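Local coordinates for protein peptidoglycan-N-acetylmuramic acid deacetylase PdaC (Bacillus subtilis subsp. subtilis str. 168, PDB 6H8N) that removes acetyl groups from N-acetylmuramic acid residues of peptidoglycan, which confers lysozyme resistance, and also deacylates short chitin oligomers, here as its zinc-bound C-terminal NodB-homology deacetylase domain, at residues L29-K33 and R57-N63; G37-F42 and L183-S187; V43-Q49 and T90-I94; P73-R77 and P107-N113. The protein carries 1 engineered substitution. One frame throughout, in Å; residues are numbered along the deposited sequence.

Contact 1. Residues L29-K33 and R57-N63; sequences LDSLK and RMLKEGN
The guanidinium of R57 carries CB of L29 over one face, 3.5 Å above the plane and over its centre; E61 OE2 lies at its edge, in plane, and D30 OD1 near the edge, tilted 20° out. Helices 22-35 and 52-60 of this NodB-homology domain meet here through a salt-bridge network of D30, K33, R57 and E61. Stretched from CG to NE, R57 runs alongside L29, pointing the other way. Its NH2 donates to D30 OD1 at 2.7 Å, on the anti side of a carboxylate turned 43° from the guanidinium. NE gives E61 OE2 a nearly straight bond of 2.9 Å, and K33 NZ approaches that same oxygen from the opposite face of the carboxylate. NZ and R57 NH2 stand 3.5 Å apart, a proximity the carboxylates probably offset. Deeper in, L29 CD2 packs on M58 CB and, at 3.4 Å, on N63 ND2. A Schellman motif with G62 as C-prime ends helix 52-60; N63 ND2 adds a bond to M58 O, and its OD1 accepts from A39 N. One water donates to L29 O (2.9 Å) and E61 OE1 (2.8 Å) and accepts from N63 ND2 (3.3 Å).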
loop_
_atom_site.group_PDB
_atom_site.type_symbol
_atom_site.label_atom_id
_atom_site.label_comp_id
_atom_site.label_asym_id
_atom_site.label_seq_id
_atom_site.Cartn_x
_atom_site.Cartn_y
_atom_site.Cartn_z
ATOM N N LEU A 29 -8.769 -8.761 -0.824
ATOM C CA LEU A 29 -9.801 -7.920 -1.421
ATOM C C LEU A 29 -11.179 -8.302 -0.899
ATOM O O LEU A 29 -12.004 -7.428 -0.633
ATOM C CB LEU A 29 -9.763 -8.017 -2.944
ATOM C CG LEU A 29 -8.539 -7.364 -3.588
ATOM C CD1 LEU A 29 -8.426 -7.771 -5.044
ATOM C CD2 LEU A 29 -8.602 -5.846 -3.473
ATOM N N ASP A 30 -11.432 -9.604 -0.721
ATOM C CA ASP A 30 -12.700 -10.060 -0.147
ATOM C C ASP A 30 -12.881 -9.520 1.263
ATOM O O ASP A 30 -13.975 -9.072 1.625
ATOM C CB ASP A 30 -12.761 -11.588 -0.090
ATOM C CG ASP A 30 -12.952 -12.252 -1.440
ATOM O OD1 ASP A 30 -13.243 -11.585 -2.446
ATOM O OD2 ASP A 30 -12.827 -13.500 -1.466
ATOM N N SER A 31 -11.832 -9.591 2.083
ATOM C CA SER A 31 -11.907 -9.110 3.460
ATOM C C SER A 31 -12.189 -7.616 3.489
ATOM O O SER A 31 -13.011 -7.138 4.274
ATOM C CB SER A 31 -10.593 -9.389 4.195
ATOM O OG SER A 31 -10.261 -10.757 4.266
ATOM N N LEU A 32 -11.473 -6.844 2.666
ATOM C CA LEU A 32 -11.703 -5.408 2.619
ATOM C C LEU A 32 -13.138 -5.101 2.227
ATOM O O LEU A 32 -13.788 -4.245 2.836
ATOM C CB LEU A 32 -10.729 -4.750 1.637
ATOM C CG LEU A 32 -9.267 -4.749 2.071
ATOM C CD1 LEU A 32 -8.356 -4.426 0.884
ATOM C CD2 LEU A 32 -9.043 -3.753 3.210
ATOM N N LYS A 33 -13.654 -5.799 1.214
ATOM C CA LYS A 33 -15.015 -5.557 0.772
ATOM C C LYS A 33 -16.017 -5.906 1.868
ATOM O O LYS A 33 -16.958 -5.140 2.119
ATOM C CB LYS A 33 -15.272 -6.347 -0.512
ATOM C CG LYS A 33 -16.673 -6.192 -1.064
ATOM C CD LYS A 33 -16.749 -6.632 -2.532
ATOM C CE LYS A 33 -16.218 -8.029 -2.780
ATOM N NZ LYS A 33 -16.302 -8.406 -4.246
ATOM N N ARG A 57 -9.663 -5.720 -10.616
ATOM C CA ARG A 57 -10.515 -5.906 -9.450
ATOM C C ARG A 57 -10.155 -4.941 -8.320
ATOM O O ARG A 57 -11.037 -4.329 -7.703
ATOM C CB ARG A 57 -10.467 -7.353 -8.958
ATOM C CG ARG A 57 -11.420 -7.573 -7.795
ATOM C CD ARG A 57 -11.511 -9.004 -7.265
ATOM N NE ARG A 57 -12.299 -8.868 -6.055
ATOM C CZ ARG A 57 -12.244 -9.636 -4.976
ATOM N NH1 ARG A 57 -11.474 -10.711 -4.943
ATOM N NH2 ARG A 57 -12.965 -9.295 -3.920
ATOM N N MET A 58 -8.865 -4.792 -8.020
ATOM C CA MET A 58 -8.520 -3.938 -6.897
ATOM C C MET A 58 -8.940 -2.498 -7.160
ATOM O O MET A 58 -9.423 -1.816 -6.246
ATOM C CB MET A 58 -7.046 -4.063 -6.515
ATOM C CG MET A 58 -6.069 -3.701 -7.545
ATOM S SD MET A 58 -4.339 -4.024 -7.002
ATOM C CE MET A 58 -4.263 -5.738 -6.588
ATOM N N LEU A 59 -8.805 -2.029 -8.416
ATOM C CA LEU A 59 -9.249 -0.679 -8.773
ATOM C C LEU A 59 -10.766 -0.564 -8.740
ATOM O O LEU A 59 -11.305 0.432 -8.249
ATOM C CB LEU A 59 -8.741 -0.315 -10.165
ATOM C CG LEU A 59 -7.246 -0.065 -10.306
ATOM C CD1 LEU A 59 -6.891 0.018 -11.802
ATOM C CD2 LEU A 59 -6.847 1.198 -9.596
ATOM N N LYS A 60 -11.468 -1.569 -9.265
ATOM C CA LYS A 60 -12.924 -1.516 -9.294
ATOM C C LYS A 60 -13.492 -1.425 -7.892
ATOM O O LYS A 60 -14.525 -0.786 -7.681
ATOM C CB LYS A 60 -13.464 -2.740 -10.021
ATOM C CG LYS A 60 -14.956 -2.700 -10.239
ATOM C CD LYS A 60 -15.406 -3.817 -11.156
ATOM C CE LYS A 60 -16.883 -3.687 -11.478
ATOM N NZ LYS A 60 -17.317 -4.680 -12.505
ATOM N N GLU A 61 -12.820 -2.019 -6.918
ATOM C CA GLU A 61 -13.304 -2.059 -5.542
ATOM C C GLU A 61 -12.799 -0.894 -4.701
ATOM O O GLU A 61 -12.975 -0.910 -3.479
ATOM C CB GLU A 61 -13.004 -3.432 -4.926
ATOM C CG GLU A 61 -13.783 -4.527 -5.678
ATOM C CD GLU A 61 -13.691 -5.938 -5.123
ATOM O OE1 GLU A 61 -13.008 -6.164 -4.109
ATOM O OE2 GLU A 61 -14.329 -6.852 -5.718
ATOM N N GLY A 62 -12.245 0.143 -5.326
ATOM C CA GLY A 62 -11.955 1.370 -4.635
ATOM C C GLY A 62 -10.598 1.449 -3.978
ATOM O O GLY A 62 -10.344 2.395 -3.236
ATOM N N ASN A 63 -9.722 0.493 -4.220
ATOM C CA ASN A 63 -8.396 0.506 -3.631
ATOM C C ASN A 63 -7.428 1.302 -4.495
ATOM O O ASN A 63 -7.640 1.492 -5.697
ATOM C CB ASN A 63 -7.945 -0.928 -3.425
ATOM C CG ASN A 63 -8.924 -1.685 -2.579
ATOM O OD1 ASN A 63 -9.039 -1.422 -1.372
ATOM N ND2 ASN A 63 -9.649 -2.628 -3.186
HETATM O O HOH W 1 -11.792 -4.838 -2.019
#

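Contact 2. Residues G37-F42 and L183-S187; sequences GHATFF and LVTVS
H38 N donates to L183 O across the two chain segments, the one direct backbone hydrogen bond between them, 3.0 Å long. It reaches the carbonyl from well above its plane, 40° out. The touching parts run in roughly the same direction, 31° apart, at the parallel sheet of the NodB-homology domain, where the segment leading into strand 40-43 passes the one that leaves strand 182-183 and enters helix 186-197.

A second direct bond is made by a side chain: V186 N donates to T40 OG1 at 2.9 Å. T185 is the N-cap of the helix, its side chain capping a backbone N, and V186 supplies the first helical N-H. The T40 hydroxyl reaches it because it lies beside the backbone N of T40 (chi1 -52°), leaving CG2 anti to that N. One water accepts from T40 OG1 at 2.8 Å and donates to V184 O, bridging the two; another lies 2.7 Å from H38 O and 2.9 Å from V184 O.

Apolar contacts complete the joint. CG2 of V186 lies 3.8 Å from T40 CB, the two side chains crossing at about a right angle, and it also stands at the edge of the F42 ring. T185 CG2 rests near A39 O and H38 CB, while L183 CB faces the CA of G37. E64 of the next strand touches T40, T185 and V186.

T40 OG1 thus both accepts from V186 N and donates to a water, so this buried hydroxyl is satisfied in both roles while tying a sheet strand to the start of the C-terminal helix, beside F42, whose ring neighbours the engineered S17 and the zinc ligand H68.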
loop_
_atom_site.group_PDB
_atom_site.type_symbol
_atom_site.label_atom_id
_atom_site.label_comp_id
_atom_site.label_asym_id
_atom_site.label_seq_id
_atom_site.Cartn_x
_atom_site.Cartn_y
_atom_site.Cartn_z
ATOM N N GLY A 37 -13.768 -1.568 3.976
ATOM C CA GLY A 37 -12.535 -0.820 4.043
ATOM C C GLY A 37 -11.816 -0.826 2.699
ATOM O O GLY A 37 -12.171 -1.567 1.782
ATOM N N HIS A 38 -10.791 0.023 2.602
ATOM C CA HIS A 38 -9.945 0.076 1.415
ATOM C C HIS A 38 -8.496 -0.033 1.837
ATOM O O HIS A 38 -8.162 0.103 3.020
ATOM C CB HIS A 38 -10.174 1.358 0.605
ATOM C CG HIS A 38 -11.529 1.418 -0.015
ATOM N ND1 HIS A 38 -12.414 2.442 0.233
ATOM C CD2 HIS A 38 -12.169 0.557 -0.838
ATOM C CE1 HIS A 38 -13.534 2.222 -0.437
ATOM N NE2 HIS A 38 -13.418 1.073 -1.079
ATOM N N ALA A 39 -7.627 -0.291 0.860
ATOM C CA ALA A 39 -6.199 -0.402 1.101
ATOM C C ALA A 39 -5.448 0.075 -0.135
ATOM O O ALA A 39 -6.040 0.509 -1.131
ATOM C CB ALA A 39 -5.818 -1.835 1.464
ATOM N N THR A 40 -4.124 0.007 -0.047
ATOM C CA THR A 40 -3.251 0.430 -1.125
ATOM C C THR A 40 -2.331 -0.732 -1.459
ATOM O O THR A 40 -1.701 -1.295 -0.555
ATOM C CB THR A 40 -2.402 1.640 -0.706
ATOM O OG1 THR A 40 -3.270 2.651 -0.182
ATOM C CG2 THR A 40 -1.661 2.214 -1.900
ATOM N N PHE A 41 -2.279 -1.114 -2.731
ATOM C CA PHE A 41 -1.520 -2.266 -3.207
ATOM C C PHE A 41 -0.354 -1.754 -4.032
ATOM O O PHE A 41 -0.564 -1.099 -5.062
ATOM C CB PHE A 41 -2.421 -3.178 -4.040
ATOM C CG PHE A 41 -3.499 -3.836 -3.238
ATOM C CD1 PHE A 41 -4.679 -3.179 -2.956
ATOM C CD2 PHE A 41 -3.307 -5.117 -2.715
ATOM C CE1 PHE A 41 -5.665 -3.791 -2.164
ATOM C CE2 PHE A 41 -4.275 -5.719 -1.923
ATOM C CZ PHE A 41 -5.460 -5.061 -1.664
ATOM N N PHE A 42 0.862 -2.052 -3.583
ATOM C CA PHE A 42 2.083 -1.692 -4.290
ATOM C C PHE A 42 2.499 -2.917 -5.083
ATOM O O PHE A 42 2.971 -3.917 -4.524
ATOM C CB PHE A 42 3.131 -1.215 -3.293
ATOM C CG PHE A 42 2.794 0.123 -2.711
ATOM C CD1 PHE A 42 3.168 1.274 -3.368
ATOM C CD2 PHE A 42 2.041 0.233 -1.538
ATOM C CE1 PHE A 42 2.828 2.526 -2.866
ATOM C CE2 PHE A 42 1.703 1.484 -1.031
ATOM C CZ PHE A 42 2.117 2.625 -1.694
ATOM N N LEU A 183 -10.395 2.354 7.428
ATOM C CA LEU A 183 -9.317 1.785 6.625
ATOM C C LEU A 183 -9.270 2.545 5.306
ATOM O O LEU A 183 -10.110 2.337 4.427
ATOM C CB LEU A 183 -9.537 0.289 6.413
ATOM C CG LEU A 183 -9.083 -0.625 7.559
ATOM C CD1 LEU A 183 -9.702 -0.269 8.896
ATOM C CD2 LEU A 183 -9.376 -2.072 7.191
ATOM N N VAL A 184 -8.273 3.402 5.168
ATOM C CA VAL A 184 -8.190 4.358 4.072
ATOM C C VAL A 184 -6.973 4.062 3.203
ATOM O O VAL A 184 -6.035 3.380 3.616
ATOM C CB VAL A 184 -8.174 5.812 4.590
ATOM C CG1 VAL A 184 -9.373 6.052 5.502
ATOM C CG2 VAL A 184 -6.912 6.117 5.347
ATOM N N THR A 185 -6.979 4.629 1.996
ATOM C CA THR A 185 -5.834 4.512 1.110
ATOM C C THR A 185 -4.732 5.470 1.563
ATOM O O THR A 185 -4.938 6.367 2.390
ATOM C CB THR A 185 -6.217 4.852 -0.328
ATOM O OG1 THR A 185 -6.542 6.247 -0.386
ATOM C CG2 THR A 185 -7.380 4.013 -0.820
ATOM N N VAL A 186 -3.542 5.281 1.008
ATOM C CA VAL A 186 -2.430 6.171 1.326
ATOM C C VAL A 186 -2.767 7.619 0.986
ATOM O O VAL A 186 -2.503 8.540 1.777
ATOM C CB VAL A 186 -1.141 5.677 0.641
ATOM C CG1 VAL A 186 -0.028 6.734 0.653
ATOM C CG2 VAL A 186 -0.662 4.402 1.295
ATOM N N SER A 187 -3.341 7.853 -0.189
ATOM C CA SER A 187 -3.694 9.225 -0.564
ATOM C C SER A 187 -4.797 9.788 0.329
ATOM O O SER A 187 -4.785 10.984 0.649
ATOM C CB SER A 187 -4.066 9.281 -2.040
ATOM O OG SER A 187 -2.907 9.003 -2.814
HETATM O O HOH W 2 -6.359 0.814 4.933
HETATM O O HOH W 3 -3.848 2.128 2.467
#

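Contact 3. Residues V43-Q49 and T90-I94; sequences VLGSRVQ and TQDII
T90 lies against G45, the first residue of helix 45-50, with its hydroxyl OG1 3.6 Å and its methyl CG2 3.7 Å from G45 CA. This opens a nearly parallel helix pair, 45-49 against 90-94, whose axes come within 9.0 Å at an angle of 21°. The backbones draw together at this end, the CA atoms of G45 and T90 being 4.3 Å apart: G45 has no side chain, and T90 OG1 and CG2 lie directly on its CA. That hydroxyl bonds back to Q86 O in its own helix.

One turn on, I93 has the largest share of the contact. Its CG1 is anti to the backbone N (chi1 -169°), which sends that branch between V48 CG1 and the CA and CB of Q49, while CG2 sits 3.8 Å from G45 O. The V48 and I93 side chains lie alongside, pointing opposite ways, whereas Q49 crosses I93 at about a right angle.

I94 turns its extended branch inward: CD1 meets V43 CG2 at 3.8 Å, and CG1 touches V48 CG1. L55 of helix 52-60 covers both V48 and I94.

The two segments therefore meet mostly through methyl and methylene groups, together with the G45 backbone, and T90 OG1 is satisfied inside its own helix; shape and burial, rather than directed polar bonds, join helix 80-98 to the end of strand 40-43 and the helix after it.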
loop_
_atom_site.group_PDB
_atom_site.type_symbol
_atom_site.label_atom_id
_atom_site.label_comp_id
_atom_site.label_asym_id
_atom_site.label_seq_id
_atom_site.Cartn_x
_atom_site.Cartn_y
_atom_site.Cartn_z
ATOM N N VAL A 43 2.280 -2.843 -6.381
ATOM C CA VAL A 43 2.289 -4.006 -7.269
ATOM C C VAL A 43 3.589 -4.069 -8.057
ATOM O O VAL A 43 4.193 -3.050 -8.425
ATOM C CB VAL A 43 1.069 -4.016 -8.225
ATOM C CG1 VAL A 43 -0.236 -4.075 -7.427
ATOM C CG2 VAL A 43 1.080 -2.828 -9.154
ATOM N N LEU A 44 3.994 -5.306 -8.344
ATOM C CA LEU A 44 5.112 -5.591 -9.230
ATOM C C LEU A 44 4.618 -5.626 -10.668
ATOM O O LEU A 44 3.648 -6.314 -10.974
ATOM C CB LEU A 44 5.733 -6.938 -8.871
ATOM C CG LEU A 44 6.619 -6.890 -7.638
ATOM C CD1 LEU A 44 6.971 -8.294 -7.196
ATOM C CD2 LEU A 44 7.894 -6.119 -7.880
ATOM N N GLY A 45 5.293 -4.891 -11.551
ATOM C CA GLY A 45 4.886 -4.886 -12.947
ATOM C C GLY A 45 4.832 -6.276 -13.557
ATOM O O GLY A 45 3.919 -6.592 -14.314
ATOM N N SER A 46 5.813 -7.127 -13.243
ATOM C CA SER A 46 5.799 -8.486 -13.793
ATOM C C SER A 46 4.534 -9.243 -13.392
ATOM O O SER A 46 3.960 -9.998 -14.186
ATOM C CB SER A 46 7.057 -9.231 -13.356
ATOM O OG SER A 46 7.146 -9.331 -11.946
ATOM N N ARG A 47 4.076 -9.064 -12.154
ATOM C CA ARG A 47 2.871 -9.744 -11.687
ATOM C C ARG A 47 1.591 -9.122 -12.230
ATOM O O ARG A 47 0.613 -9.838 -12.459
ATOM C CB ARG A 47 2.830 -9.804 -10.157
ATOM C CG ARG A 47 3.665 -10.958 -9.622
ATOM C CD ARG A 47 3.554 -11.132 -8.113
ATOM N NE ARG A 47 4.099 -12.409 -7.699
ATOM C CZ ARG A 47 3.417 -13.544 -7.640
ATOM N NH1 ARG A 47 2.132 -13.582 -7.890
ATOM N NH2 ARG A 47 4.033 -14.657 -7.262
ATOM N N VAL A 48 1.558 -7.802 -12.430
ATOM C CA VAL A 48 0.444 -7.191 -13.141
ATOM C C VAL A 48 0.300 -7.824 -14.521
ATOM O O VAL A 48 -0.811 -8.116 -14.968
ATOM C CB VAL A 48 0.625 -5.662 -13.217
ATOM C CG1 VAL A 48 -0.391 -5.049 -14.133
ATOM C CG2 VAL A 48 0.549 -5.052 -11.845
ATOM N N GLN A 49 1.423 -8.040 -15.207
ATOM C CA GLN A 49 1.387 -8.642 -16.534
ATOM C C GLN A 49 0.829 -10.056 -16.475
ATOM O O GLN A 49 0.045 -10.451 -17.340
ATOM C CB GLN A 49 2.788 -8.630 -17.142
ATOM C CG GLN A 49 2.840 -9.057 -18.607
ATOM C CD GLN A 49 4.192 -8.768 -19.217
ATOM O OE1 GLN A 49 4.306 -7.966 -20.157
ATOM N NE2 GLN A 49 5.227 -9.369 -18.670
ATOM N N THR A 90 6.681 -0.510 -15.208
ATOM C CA THR A 90 5.556 -0.848 -14.350
ATOM C C THR A 90 4.416 0.141 -14.532
ATOM O O THR A 90 3.258 -0.273 -14.625
ATOM C CB THR A 90 6.043 -0.949 -12.913
ATOM O OG1 THR A 90 7.025 -1.993 -12.863
ATOM C CG2 THR A 90 4.904 -1.284 -11.960
ATOM N N GLN A 91 4.723 1.439 -14.664
ATOM C CA GLN A 91 3.688 2.403 -15.050
ATOM C C GLN A 91 3.042 1.975 -16.357
ATOM O O GLN A 91 1.813 1.999 -16.500
ATOM C CB GLN A 91 4.269 3.812 -15.219
ATOM C CG GLN A 91 4.826 4.459 -13.986
ATOM C CD GLN A 91 3.805 4.744 -12.928
ATOM O OE1 GLN A 91 3.559 3.923 -12.041
ATOM N NE2 GLN A 91 3.192 5.914 -12.994
ATOM N N ASP A 92 3.861 1.543 -17.317
ATOM C CA ASP A 92 3.356 1.246 -18.649
ATOM C C ASP A 92 2.405 0.057 -18.646
ATOM O O ASP A 92 1.358 0.103 -19.301
ATOM C CB ASP A 92 4.519 0.999 -19.623
ATOM C CG ASP A 92 5.308 2.254 -19.940
ATOM O OD1 ASP A 92 4.840 3.365 -19.626
ATOM O OD2 ASP A 92 6.413 2.119 -20.525
ATOM N N ILE A 93 2.732 -1.023 -17.928
ATOM C CA ILE A 93 1.835 -2.179 -17.946
ATOM C C ILE A 93 0.525 -1.845 -17.238
ATOM O O ILE A 93 -0.559 -2.255 -17.674
ATOM C CB ILE A 93 2.507 -3.458 -17.399
ATOM C CG1 ILE A 93 1.657 -4.704 -17.674
ATOM C CG2 ILE A 93 2.761 -3.372 -15.888
ATOM C CD1 ILE A 93 1.508 -5.049 -19.153
ATOM N N ILE A 94 0.600 -1.095 -16.136
ATOM C CA ILE A 94 -0.620 -0.710 -15.436
ATOM C C ILE A 94 -1.496 0.140 -16.348
ATOM O O ILE A 94 -2.711 -0.069 -16.438
ATOM C CB ILE A 94 -0.277 -0.003 -14.121
ATOM C CG1 ILE A 94 0.394 -0.990 -13.167
ATOM C CG2 ILE A 94 -1.520 0.650 -13.493
ATOM C CD1 ILE A 94 1.043 -0.327 -11.972
#

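Contact 4. Residues P73-R77 and P107-N113; sequences PLLTR and PPYGGIN. With PO4 (phosphate ion), chain D.
T76 buries the most surface of the contact, pressing its methyl against the G111-I112 peptide: CG2 lies 3.7 Å from I112 N and also meets N113 ND2. The rotation about CA-CB (chi1 55°), with CG2 anti to the carbonyl carbon, turns the methyl onto that peptide. N113 itself caps helix 114-120, its OD1 accepting from L116 N.

L74 comes next. Its CG is anti to the backbone N (chi1 177°), and CD1 packs directly on G111 CA, 3.8 Å away; CB meets Y109 CD2. The backbone N of L74 approaches the Y109 ring at its edge, in plane.

P108 is the third large contributor. Its CB and CG both lie 3.3 Å from P73 O, and its CD touches CD1 of L75, which also reaches P107 CB. Between the loops sits a water that accepts from L75 N and donates to P108 O and G111 O, bonding to three backbone atoms at 2.7 to 2.8 Å.

The contact borders the metal centre of this deacetylase: P108 packs on H72, a zinc ligand, and the Y109 ring meets that imidazole edge-to-face. Y109 N donates to O4 of a phosphate ion at 2.7 Å, with an angle of 165°; the ion, probably from the crystallisation liquor, is bound also by H159, probably the catalytic proton donor.

Residues 107-110 belong to the RPPYG motif of CE4 deacetylases. The bond from Y109 N is consistent with the oxyanion hole that would steady the tetrahedral intermediate, which the phosphate probably mimics.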
loop_
_atom_site.group_PDB
_atom_site.type_symbol
_atom_site.label_atom_id
_atom_site.label_comp_id
_atom_site.label_asym_id
_atom_site.label_seq_id
_atom_site.Cartn_x
_atom_site.Cartn_y
_atom_site.Cartn_z
ATOM N N PRO A 73 14.223 -5.522 -7.921
ATOM C CA PRO A 73 15.620 -5.294 -7.552
ATOM C C PRO A 73 15.710 -4.203 -6.501
ATOM O O PRO A 73 14.828 -3.355 -6.364
ATOM C CB PRO A 73 16.249 -4.816 -8.863
ATOM C CG PRO A 73 15.144 -4.039 -9.512
ATOM C CD PRO A 73 13.876 -4.801 -9.165
ATOM N N LEU A 74 16.819 -4.195 -5.767
ATOM C CA LEU A 74 17.187 -3.020 -4.999
ATOM C C LEU A 74 17.603 -1.933 -5.982
ATOM O O LEU A 74 18.610 -2.081 -6.692
ATOM C CB LEU A 74 18.319 -3.365 -4.030
ATOM C CG LEU A 74 18.865 -2.214 -3.192
ATOM C CD1 LEU A 74 17.764 -1.510 -2.377
ATOM C CD2 LEU A 74 19.953 -2.752 -2.247
ATOM N N LEU A 75 16.828 -0.848 -6.047
ATOM C CA LEU A 75 16.997 0.113 -7.136
ATOM C C LEU A 75 18.323 0.853 -7.037
ATOM O O LEU A 75 18.846 1.324 -8.057
ATOM C CB LEU A 75 15.840 1.109 -7.157
ATOM C CG LEU A 75 14.473 0.519 -7.522
ATOM C CD1 LEU A 75 13.394 1.568 -7.304
ATOM C CD2 LEU A 75 14.451 -0.005 -8.933
ATOM N N THR A 76 18.871 0.974 -5.831
ATOM C CA THR A 76 20.159 1.624 -5.629
ATOM C C THR A 76 21.328 0.758 -6.089
ATOM O O THR A 76 22.453 1.269 -6.145
ATOM C CB THR A 76 20.312 1.985 -4.151
ATOM O OG1 THR A 76 20.129 0.812 -3.360
ATOM C CG2 THR A 76 19.285 3.034 -3.745
ATOM N N ARG A 77 21.109 -0.524 -6.401
ATOM C CA ARG A 77 22.139 -1.360 -7.016
ATOM C C ARG A 77 22.217 -1.163 -8.523
ATOM O O ARG A 77 23.150 -1.677 -9.150
ATOM C CB ARG A 77 21.876 -2.858 -6.773
ATOM C CG ARG A 77 21.880 -3.339 -5.317
ATOM C CD ARG A 77 23.076 -4.212 -4.959
ATOM N NE ARG A 77 23.362 -5.294 -5.908
ATOM C CZ ARG A 77 23.130 -6.591 -5.704
ATOM N NH1 ARG A 77 22.593 -7.034 -4.578
ATOM N NH2 ARG A 77 23.449 -7.470 -6.647
ATOM N N PRO A 107 9.842 1.982 -3.377
ATOM C CA PRO A 107 11.049 1.289 -3.842
ATOM C C PRO A 107 11.247 -0.001 -3.072
ATOM O O PRO A 107 11.109 -0.002 -1.843
ATOM C CB PRO A 107 12.162 2.290 -3.520
ATOM C CG PRO A 107 11.479 3.633 -3.596
ATOM C CD PRO A 107 10.124 3.364 -2.960
ATOM N N PRO A 108 11.580 -1.102 -3.748
ATOM C CA PRO A 108 11.862 -2.364 -3.048
ATOM C C PRO A 108 12.850 -2.177 -1.907
ATOM O O PRO A 108 13.865 -1.479 -2.039
ATOM C CB PRO A 108 12.439 -3.244 -4.153
ATOM C CG PRO A 108 11.692 -2.774 -5.377
ATOM C CD PRO A 108 11.632 -1.287 -5.209
ATOM N N TYR A 109 12.556 -2.834 -0.779
ATOM C CA TYR A 109 13.390 -2.822 0.428
ATOM C C TYR A 109 13.536 -1.442 1.051
ATOM O O TYR A 109 14.351 -1.271 1.965
ATOM C CB TYR A 109 14.778 -3.459 0.211
ATOM C CG TYR A 109 14.734 -4.715 -0.623
ATOM C CD1 TYR A 109 14.236 -5.902 -0.111
ATOM C CD2 TYR A 109 15.165 -4.710 -1.945
ATOM C CE1 TYR A 109 14.175 -7.041 -0.866
ATOM C CE2 TYR A 109 15.120 -5.836 -2.709
ATOM C CZ TYR A 109 14.623 -7.013 -2.177
ATOM O OH TYR A 109 14.552 -8.154 -2.937
ATOM N N GLY A 110 12.760 -0.448 0.600
ATOM C CA GLY A 110 12.899 0.926 1.031
ATOM C C GLY A 110 14.077 1.660 0.429
ATOM O O GLY A 110 14.318 2.811 0.800
ATOM N N GLY A 111 14.800 1.042 -0.496
ATOM C CA GLY A 111 16.058 1.589 -0.973
ATOM C C GLY A 111 15.894 2.671 -2.012
ATOM O O GLY A 111 15.389 2.418 -3.106
ATOM N N ILE A 112 16.380 3.868 -1.689
ATOM C CA ILE A 112 16.205 5.030 -2.548
ATOM C C ILE A 112 17.332 6.008 -2.245
ATOM O O ILE A 112 17.969 5.940 -1.190
ATOM C CB ILE A 112 14.813 5.667 -2.292
ATOM C CG1 ILE A 112 14.507 6.722 -3.357
ATOM C CG2 ILE A 112 14.737 6.270 -0.887
ATOM C CD1 ILE A 112 13.067 7.141 -3.369
ATOM N N ASN A 113 17.577 6.922 -3.174
ATOM C CA ASN A 113 18.502 8.022 -2.933
ATOM C C ASN A 113 17.925 9.284 -3.562
ATOM O O ASN A 113 16.901 9.253 -4.252
ATOM C CB ASN A 113 19.922 7.690 -3.418
ATOM C CG ASN A 113 19.966 7.284 -4.869
ATOM O OD1 ASN A 113 19.262 7.843 -5.705
ATOM N ND2 ASN A 113 20.796 6.300 -5.176
HETATM P P PO4 D . 9.626 -5.171 0.531
HETATM O O1 PO4 D . 10.763 -6.122 0.991
HETATM O O2 PO4 D . 8.919 -4.674 1.780
HETATM O O3 PO4 D . 8.652 -6.008 -0.230
HETATM O O4 PO4 D . 10.211 -4.091 -0.323
HETATM O O HOH W 4 14.816 -0.081 -4.190
#

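In the fold
Contacts 1, 2 and 3 follow strand 40-43 of the parallel sheet: helices 22-35 and 52-60 pack over it in contact 1, contact 2 joins it to the start of helix 186-197, and contact 3 takes up the chain where it leaves. Contacts 1 and 2, with centres 10 Å apart, touch through N63 OD1 and A39 N. Along the chain contact 1 alternates with 2 and with 3, and 3 with 4; contacts 3 and 4 are nested inside contact 2, and contact 1 closes before contact 4, 28 Å away between centres, opens. Contacts 1 and 3 thus pack helices round strand 40-43, while 2 and 4 reach the zinc site, the F42 and P108 side chains lying about 7 and 5 Å from the metal.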